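Local coordinates for protein buckwheat glutaredoxin (Polygonaceae, PDB 5GTX) that probably catalyses the glutathione-dependent reduction of disulfides as a glutaredoxin of the thioredoxin superfamily, at residues V38-Y43 / T63-Q68; T42-C47 / R86-V91. All blocks are in the same frame, centred on the assembly; numbering follows the deposited sequence.

Contact 1 of 2, residues V38-Y43 / T63-Q68; sequences VFSKTY and TIELDQ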
ATOM      1  N   VAL A  38      -1.654  -1.496   1.712  1.00 39.85           N
ATOM      2  CA  VAL A  38      -0.711  -0.526   2.251  1.00 34.88           C
ATOM      3  C   VAL A  38       0.544  -1.279   2.655  1.00 47.82           C
ATOM      4  O   VAL A  38       0.485  -2.178   3.504  1.00 39.59           O
ATOM      5  CB  VAL A  38      -1.287   0.242   3.453  1.00 38.37           C
ATOM      6  CG1 VAL A  38      -0.301   1.298   3.937  1.00 44.53           C
ATOM      7  CG2 VAL A  38      -2.611   0.890   3.093  1.00 37.27           C
ATOM      8  N   PHE A  39       1.664  -0.936   2.026  1.00 36.92           N
ATOM      9  CA  PHE A  39       2.979  -1.431   2.402  1.00 41.56           C
ATOM     10  C   PHE A  39       3.550  -0.414   3.372  1.00 42.58           C
ATOM     11  O   PHE A  39       3.648   0.772   3.043  1.00 40.38           O
ATOM     12  CB  PHE A  39       3.874  -1.601   1.174  1.00 35.17           C
ATOM     13  CG  PHE A  39       3.386  -2.664   0.227  1.00 29.74           C
ATOM     14  CD1 PHE A  39       3.664  -3.999   0.460  1.00 41.85           C
ATOM     15  CD2 PHE A  39       2.619  -2.331  -0.872  1.00 32.75           C
ATOM     16  CE1 PHE A  39       3.196  -4.979  -0.391  1.00 35.20           C
ATOM     17  CE2 PHE A  39       2.148  -3.312  -1.727  1.00 38.57           C
ATOM     18  CZ  PHE A  39       2.437  -4.632  -1.483  1.00 34.23           C
ATOM     19  N   SER A  40       3.869  -0.855   4.582  1.00 38.55           N
ATOM     20  CA  SER A  40       4.131   0.115   5.623  1.00 46.76           C
ATOM     21  C   SER A  40       5.122  -0.459   6.626  1.00 49.78           C
ATOM     22  O   SER A  40       5.662  -1.556   6.455  1.00 48.02           O
ATOM     23  CB  SER A  40       2.815   0.542   6.285  1.00 58.04           C
ATOM     24  OG  SER A  40       2.183  -0.535   6.948  1.00 52.35           O
ATOM     25  N   LYS A  41       5.369   0.320   7.672  1.00 47.35           N
ATOM     26  CA  LYS A  41       6.242  -0.048   8.773  1.00 47.03           C
ATOM     27  C   LYS A  41       5.575   0.406  10.060  1.00 45.23           C
ATOM     28  O   LYS A  41       5.108   1.544  10.150  1.00 48.31           O
ATOM     29  CB  LYS A  41       7.627   0.585   8.616  1.00 49.96           C
ATOM     30  CG  LYS A  41       8.428  -0.020   7.472  1.00 38.96           C
ATOM     31  CD  LYS A  41       9.757   0.681   7.267  1.00 44.60           C
ATOM     32  CE  LYS A  41      10.710  -0.248   6.541  1.00 52.04           C
ATOM     33  NZ  LYS A  41      11.831   0.480   5.897  1.00 57.56           N
ATOM     34  N   THR A  42       5.533  -0.488  11.045  1.00 49.44           N
ATOM     35  CA  THR A  42       4.798  -0.293  12.293  1.00 45.99           C
ATOM     36  C   THR A  42       5.099   1.034  12.986  1.00 52.83           C
ATOM     37  O   THR A  42       4.250   1.567  13.706  1.00 45.59           O
ATOM     38  CB  THR A  42       5.103  -1.447  13.253  1.00 49.89           C
ATOM     39  OG1 THR A  42       6.511  -1.695  13.248  1.00 60.17           O
ATOM     40  CG2 THR A  42       4.369  -2.715  12.834  1.00 50.34           C
ATOM     41  N   TYR A  43       6.299   1.575  12.794  1.00 45.43           N
ATOM     42  CA  TYR A  43       6.711   2.783  13.499  1.00 50.86           C
ATOM     43  C   TYR A  43       6.643   4.044  12.646  1.00 59.57           C
ATOM     44  O   TYR A  43       6.725   5.148  13.198  1.00 57.28           O
ATOM     45  CB  TYR A  43       8.136   2.616  14.033  1.00 59.36           C
ATOM     46  CG  TYR A  43       9.149   2.252  12.968  1.00 50.22           C
ATOM     47  CD1 TYR A  43       9.702   3.223  12.152  1.00 45.45           C
ATOM     48  CD2 TYR A  43       9.549   0.935  12.782  1.00 53.27           C
ATOM     49  CE1 TYR A  43      10.624   2.897  11.178  1.00 53.36           C
ATOM     50  CE2 TYR A  43      10.472   0.600  11.809  1.00 44.79           C
ATOM     51  CZ  TYR A  43      11.005   1.584  11.008  1.00 49.15           C
ATOM     52  OH  TYR A  43      11.928   1.253  10.040  1.00 55.54           O
ATOM     53  N   THR A  63      -2.493  -4.912   5.244  1.00 42.48           N
ATOM     54  CA  THR A  63      -1.218  -4.276   5.545  1.00 55.94           C
ATOM     55  C   THR A  63      -0.084  -5.288   5.497  1.00 50.48           C
ATOM     56  O   THR A  63      -0.253  -6.457   5.857  1.00 52.60           O
ATOM     57  CB  THR A  63      -1.221  -3.604   6.927  1.00 46.82           C
ATOM     58  OG1 THR A  63      -2.264  -2.641   6.986  1.00 61.31           O
ATOM     59  CG2 THR A  63       0.067  -2.867   7.152  1.00 56.50           C
ATOM     60  N   ILE A  64       1.077  -4.812   5.050  1.00 47.61           N
ATOM     61  CA  ILE A  64       2.339  -5.536   5.097  1.00 43.89           C
ATOM     62  C   ILE A  64       3.290  -4.651   5.878  1.00 46.93           C
ATOM     63  O   ILE A  64       3.742  -3.621   5.362  1.00 41.97           O
ATOM     64  CB  ILE A  64       2.897  -5.818   3.698  1.00 51.40           C
ATOM     65  CG1 ILE A  64       1.787  -6.351   2.821  1.00 52.52           C
ATOM     66  CG2 ILE A  64       4.022  -6.827   3.743  1.00 53.02           C
ATOM     67  CD1 ILE A  64       1.150  -7.611   3.382  1.00 56.37           C
ATOM     68  N   GLU A  65       3.588  -5.038   7.112  1.00 40.25           N
ATOM     69  CA  GLU A  65       4.531  -4.295   7.936  1.00 52.11           C
ATOM     70  C   GLU A  65       5.920  -4.815   7.588  1.00 46.97           C
ATOM     71  O   GLU A  65       6.355  -5.859   8.080  1.00 47.05           O
ATOM     72  CB  GLU A  65       4.194  -4.436   9.415  1.00 38.80           C
ATOM     73  CG  GLU A  65       2.747  -4.053   9.761  1.00 44.40           C
ATOM     74  CD  GLU A  65       2.440  -2.554   9.595  1.00 50.02           C
ATOM     75  OE1 GLU A  65       3.330  -1.771   9.197  1.00 40.86           O
ATOM     76  OE2 GLU A  65       1.286  -2.151   9.856  1.00 57.57           O
ATOM     77  N   LEU A  66       6.609  -4.084   6.710  1.00 48.14           N
ATOM     78  CA  LEU A  66       7.886  -4.546   6.183  1.00 49.65           C
ATOM     79  C   LEU A  66       8.889  -4.810   7.291  1.00 60.60           C
ATOM     80  O   LEU A  66       9.739  -5.697   7.165  1.00 61.57           O
ATOM     81  CB  LEU A  66       8.438  -3.520   5.195  1.00 50.91           C
ATOM     82  CG  LEU A  66       7.559  -3.297   3.964  1.00 51.39           C
ATOM     83  CD1 LEU A  66       8.245  -2.358   2.989  1.00 53.66           C
ATOM     84  CD2 LEU A  66       7.248  -4.626   3.302  1.00 50.56           C
ATOM     85  N   ASP A  67       8.811  -4.054   8.384  1.00 49.87           N
ATOM     86  CA  ASP A  67       9.709  -4.286   9.505  1.00 52.72           C
ATOM     87  C   ASP A  67       9.402  -5.581  10.250  1.00 52.54           C
ATOM     88  O   ASP A  67      10.249  -6.041  11.019  1.00 59.60           O
ATOM     89  CB  ASP A  67       9.654  -3.105  10.475  1.00 53.42           C
ATOM     90  CG  ASP A  67       8.248  -2.826  10.972  1.00 59.57           C
ATOM     91  OD1 ASP A  67       7.337  -2.665  10.138  1.00 54.31           O
ATOM     92  OD2 ASP A  67       8.052  -2.797  12.203  1.00 55.62           O
ATOM     93  N   GLN A  68       8.234  -6.188  10.030  1.00 48.59           N
ATOM     94  CA  GLN A  68       7.850  -7.432  10.695  1.00 59.64           C
ATOM     95  C   GLN A  68       7.951  -8.650   9.781  1.00 57.23           C
ATOM     96  O   GLN A  68       7.568  -9.754  10.188  1.00 56.27           O
ATOM     97  CB  GLN A  68       6.427  -7.332  11.254  1.00 58.20           C
ATOM     98  CG  GLN A  68       6.172  -6.126  12.148  1.00 63.73           C
ATOM     99  CD  GLN A  68       7.149  -6.038  13.300  1.00 65.15           C
ATOM    100  OE1 GLN A  68       7.136  -6.871  14.209  1.00 67.84           O
ATOM    101  NE2 GLN A  68       8.005  -5.022  13.271  1.00 58.91           N
TER

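Contact 2 of 2, residues T42-C47 / R86-V91; sequences TYAGYC and RTVPNV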
ATOM      1  N   THR A  42       5.533  -0.488  11.045  1.00 49.44           N
ATOM      2  CA  THR A  42       4.798  -0.293  12.293  1.00 45.99           C
ATOM      3  C   THR A  42       5.099   1.034  12.986  1.00 52.83           C
ATOM      4  O   THR A  42       4.250   1.567  13.706  1.00 45.59           O
ATOM      5  CB  THR A  42       5.103  -1.447  13.253  1.00 49.89           C
ATOM      6  OG1 THR A  42       6.511  -1.695  13.248  1.00 60.17           O
ATOM      7  CG2 THR A  42       4.369  -2.715  12.834  1.00 50.34           C
ATOM      8  N   TYR A  43       6.299   1.575  12.794  1.00 45.43           N
ATOM      9  CA  TYR A  43       6.711   2.783  13.499  1.00 50.86           C
ATOM     10  C   TYR A  43       6.643   4.044  12.646  1.00 59.57           C
ATOM     11  O   TYR A  43       6.725   5.148  13.198  1.00 57.28           O
ATOM     12  CB  TYR A  43       8.136   2.616  14.033  1.00 59.36           C
ATOM     13  CG  TYR A  43       9.149   2.252  12.968  1.00 50.22           C
ATOM     14  CD1 TYR A  43       9.702   3.223  12.152  1.00 45.45           C
ATOM     15  CD2 TYR A  43       9.549   0.935  12.782  1.00 53.27           C
ATOM     16  CE1 TYR A  43      10.624   2.897  11.178  1.00 53.36           C
ATOM     17  CE2 TYR A  43      10.472   0.600  11.809  1.00 44.79           C
ATOM     18  CZ  TYR A  43      11.005   1.584  11.008  1.00 49.15           C
ATOM     19  OH  TYR A  43      11.928   1.253  10.040  1.00 55.54           O
ATOM     20  N   ALA A  44       6.513   3.918  11.327  1.00 47.50           N
ATOM     21  CA  ALA A  44       6.492   5.095  10.467  1.00 46.65           C
ATOM     22  C   ALA A  44       5.215   5.897  10.703  1.00 54.18           C
ATOM     23  O   ALA A  44       4.121   5.330  10.786  1.00 56.43           O
ATOM     24  CB  ALA A  44       6.607   4.685   9.000  1.00 45.85           C
ATOM     25  N   GLY A  45       5.352   7.224  10.789  1.00 47.01           N
ATOM     26  CA  GLY A  45       4.220   8.051  11.175  1.00 35.93           C
ATOM     27  C   GLY A  45       3.234   8.283  10.048  1.00 43.04           C
ATOM     28  O   GLY A  45       2.023   8.297  10.272  1.00 43.38           O
ATOM     29  N   TYR A  46       3.738   8.492   8.827  1.00 41.01           N
ATOM     30  CA  TYR A  46       2.857   8.617   7.673  1.00 48.57           C
ATOM     31  C   TYR A  46       2.108   7.321   7.408  1.00 39.87           C
ATOM     32  O   TYR A  46       0.978   7.350   6.913  1.00 49.58           O
ATOM     33  CB  TYR A  46       3.659   9.034   6.443  1.00 39.86           C
ATOM     34  CG  TYR A  46       4.057  10.484   6.458  1.00 52.80           C
ATOM     35  CD1 TYR A  46       3.111  11.479   6.645  1.00 53.62           C
ATOM     36  CD2 TYR A  46       5.379  10.862   6.300  1.00 63.88           C
ATOM     37  CE1 TYR A  46       3.471  12.814   6.665  1.00 57.10           C
ATOM     38  CE2 TYR A  46       5.749  12.190   6.321  1.00 70.48           C
ATOM     39  CZ  TYR A  46       4.793  13.161   6.503  1.00 67.85           C
ATOM     40  OH  TYR A  46       5.167  14.485   6.523  1.00 76.11           O
ATOM     41  N   CYS A  47       2.717   6.182   7.738  1.00 40.87           N
ATOM     42  CA  CYS A  47       2.026   4.906   7.605  1.00 51.82           C
ATOM     43  C   CYS A  47       0.870   4.825   8.585  1.00 41.89           C
ATOM     44  O   CYS A  47      -0.234   4.416   8.220  1.00 45.20           O
ATOM     45  CB  CYS A  47       2.996   3.750   7.843  1.00 46.67           C
ATOM     46  SG  CYS A  47       4.271   3.572   6.599  1.00 50.84           S
ATOM     47  N   ARG A  86      10.262   4.827  -3.183  1.00 58.02           N
ATOM     48  CA  ARG A  86      11.167   4.196  -2.227  1.00 49.67           C
ATOM     49  C   ARG A  86      10.659   4.232  -0.801  1.00 56.35           C
ATOM     50  O   ARG A  86      11.256   3.590   0.072  1.00 51.67           O
ATOM     51  CB  ARG A  86      12.529   4.885  -2.253  1.00 56.72           C
ATOM     52  CG  ARG A  86      12.897   5.457  -3.599  1.00 57.98           C
ATOM     53  CD  ARG A  86      14.257   6.086  -3.562  1.00 61.13           C
ATOM     54  NE  ARG A  86      14.882   5.964  -4.861  1.00 74.23           N
ATOM     55  CZ  ARG A  86      15.966   5.232  -5.077  1.00 79.93           C
ATOM     56  NH1 ARG A  86      16.546   4.588  -4.061  1.00 75.98           N
ATOM     57  NH2 ARG A  86      16.475   5.155  -6.300  1.00 76.94           N
ATOM     58  N   THR A  87       9.626   5.014  -0.524  1.00 56.59           N
ATOM     59  CA  THR A  87       9.195   5.242   0.842  1.00 49.34           C
ATOM     60  C   THR A  87       7.924   4.473   1.158  1.00 48.23           C
ATOM     61  O   THR A  87       7.216   3.963   0.288  1.00 49.56           O
ATOM     62  CB  THR A  87       8.965   6.731   1.109  1.00 56.62           C
ATOM     63  OG1 THR A  87       8.343   7.338  -0.026  1.00 55.87           O
ATOM     64  CG2 THR A  87      10.277   7.433   1.422  1.00 60.17           C
ATOM     65  N   VAL A  88       7.651   4.402   2.449  1.00 50.51           N
ATOM     66  CA  VAL A  88       6.413   3.872   2.973  1.00 47.27           C
ATOM     67  C   VAL A  88       5.665   5.063   3.570  1.00 45.81           C
ATOM     68  O   VAL A  88       6.284   6.045   3.965  1.00 43.70           O
ATOM     69  CB  VAL A  88       6.695   2.754   3.985  1.00 51.13           C
ATOM     70  CG1 VAL A  88       7.468   1.644   3.300  1.00 53.48           C
ATOM     71  CG2 VAL A  88       7.468   3.301   5.165  1.00 50.30           C
ATOM     72  N   PRO A  89       4.327   5.015   3.583  1.00 44.46           N
ATOM     73  CA  PRO A  89       3.583   3.886   3.025  1.00 51.43           C
ATOM     74  C   PRO A  89       3.461   3.934   1.505  1.00 45.88           C
ATOM     75  O   PRO A  89       3.610   4.994   0.884  1.00 37.01           O
ATOM     76  CB  PRO A  89       2.204   4.017   3.681  1.00 43.38           C
ATOM     77  CG  PRO A  89       2.062   5.460   3.945  1.00 53.41           C
ATOM     78  CD  PRO A  89       3.432   6.007   4.213  1.00 48.63           C
ATOM     79  N   ASN A  90       3.217   2.774   0.914  1.00 42.16           N
ATOM     80  CA  ASN A  90       2.993   2.640  -0.519  1.00 42.68           C
ATOM     81  C   ASN A  90       1.596   2.056  -0.670  1.00 33.39           C
ATOM     82  O   ASN A  90       1.349   0.924  -0.241  1.00 34.78           O
ATOM     83  CB  ASN A  90       4.052   1.743  -1.164  1.00 39.44           C
ATOM     84  CG  ASN A  90       4.171   1.967  -2.652  1.00 46.06           C
ATOM     85  OD1 ASN A  90       3.226   2.425  -3.296  1.00 47.93           O
ATOM     86  ND2 ASN A  90       5.333   1.653  -3.208  1.00 41.29           N
ATOM     87  N   VAL A  91       0.675   2.838  -1.229  1.00 34.60           N
ATOM     88  CA  VAL A  91      -0.747   2.517  -1.218  1.00 42.70           C
ATOM     89  C   VAL A  91      -1.205   2.148  -2.619  1.00 37.26           C
ATOM     90  O   VAL A  91      -0.977   2.897  -3.575  1.00 33.68           O
ATOM     91  CB  VAL A  91      -1.583   3.683  -0.662  1.00 45.81           C
ATOM     92  CG1 VAL A  91      -3.060   3.343  -0.711  1.00 35.11           C
ATOM     93  CG2 VAL A  91      -1.170   4.006   0.781  1.00 32.91           C
TER

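Contact 1 of 2, residues V38-Y43 / T63-Q68
Thr42 and Asp67 are the two residues with the most surface buried by the contact, at the end where both segments have left their strands. The amide Thr42 N donates to Asp67 OD1 over 3.0 Å, a fairly straight bond (159° at the hydrogen) that reaches the carboxylate from above its plane. Asp67 has its CG between its own backbone N and carbonyl carbon (chi1 56°), which brings the carboxylate back across the turn to Thr42. The position of Asp67 OD2 beside the threonine hydroxyl is doubtful, since the two are modelled too close together. On its other branch Thr42 carries a methyl, CG2, which packs 3.7 Å from Glu65 CG.

Before this turn in the chain the segments are neighbouring parallel strands, residues 38-40 and 63-65. They flank helix 45-57 in the chain, so the pairing closes a beta-alpha-beta unit of the thioredoxin fold, with strand 62-65 at the sheet edge.

Ser40 ends the ladder and is gripped through three polar atoms. Ser40 N donates to Ile64 O at 2.9 Å, and Ser40 O accepts from Leu66 N at 2.7 Å, the amide that opens the 3-10 turn 66-68. The hydroxyl stands on the face shared with Glu65 and Thr63; Ser40 OG gives its hydrogen to Glu65 OE1 at 2.8 Å, well out of the carboxylate plane, and Thr63 CG2 lies 3.2 Å from Ser40 OG. Glu65 folds at chi2 to bring its carboxylate over the serine, and OE2 forms a salt bridge with Lys51 of helix 45-57, so each carboxylate oxygen has its own partner. On the opposite face Phe39 and Ile64 lie side by side, Phe39 CE1 being 3.8 Å from Ile64 CG1, and both reach helix 17-33.

Contact 2 of 2, residues T42-C47 / R86-V91
Cys47 turns its sulfur onto Pro89, the residue that follows a cis peptide bond. With SG anti to the carbonyl carbon (chi1 -67°), the sulfur reaches the imide end of the ring, 3.3 Å from Pro89 N and 3.5 Å from Pro89 CD. Val88 meets the same sulfur with one branch, its CG2 lying 3.5 Å from Cys47 SG, so the thiol rests against both residues joined by the cis bond. That methyl also looks toward Ala44, although at 4.2 Å from Val88 CG2 to Ala44 CB the touch is light.

One residue earlier in the helix, Pro89 CG lies 3.7 Å from Tyr46 O. Tyr46 adds only the root of its side chain, CB packing 3.8 Å from Pro89 CD, while the phenol extends away from the proline. Ala44 is the N-cap of helix 45-57, and Ala44-Gly45-Tyr46-Cys47 probably corresponds to the CxxC motif of dithiol glutaredoxins, with alanine at its first position in this mutated protein. The cis-proline loop facing that motif is a hallmark of the thioredoxin fold, and in relatives glutathione binds beside it.

Every contact between the two segments is van der Waals packing, with sulfur, methyl and proline ring carbons setting the fit; shape complementarity thus accounts for how they meet, while the thiol's hydrogen bond comes from a residue adjoining one of the segments.

In the fold
Contacts 1 and 2 start from the same turn, share Thr42 and Tyr43, and have centres about 7 Å apart. Contact 1 sews strand 36-40 to the edge strand 62-65 and is chiefly polar, running from a ladder buried on its 38-40 side and partly exposed on its edge-strand side to a more exposed turn. Contact 2, much smaller and apolar, sets the start of helix 45-57 against the loop leading into strand 90-93; it too is partly buried, Cys47 and Pro89 being buried and Tyr46 exposed. Strand 36-40 lies between the two partner strands, and Phe39 N probably bonds to Asn90 O. Ser40 CB packs against Cys47 SG, joining the two contacts.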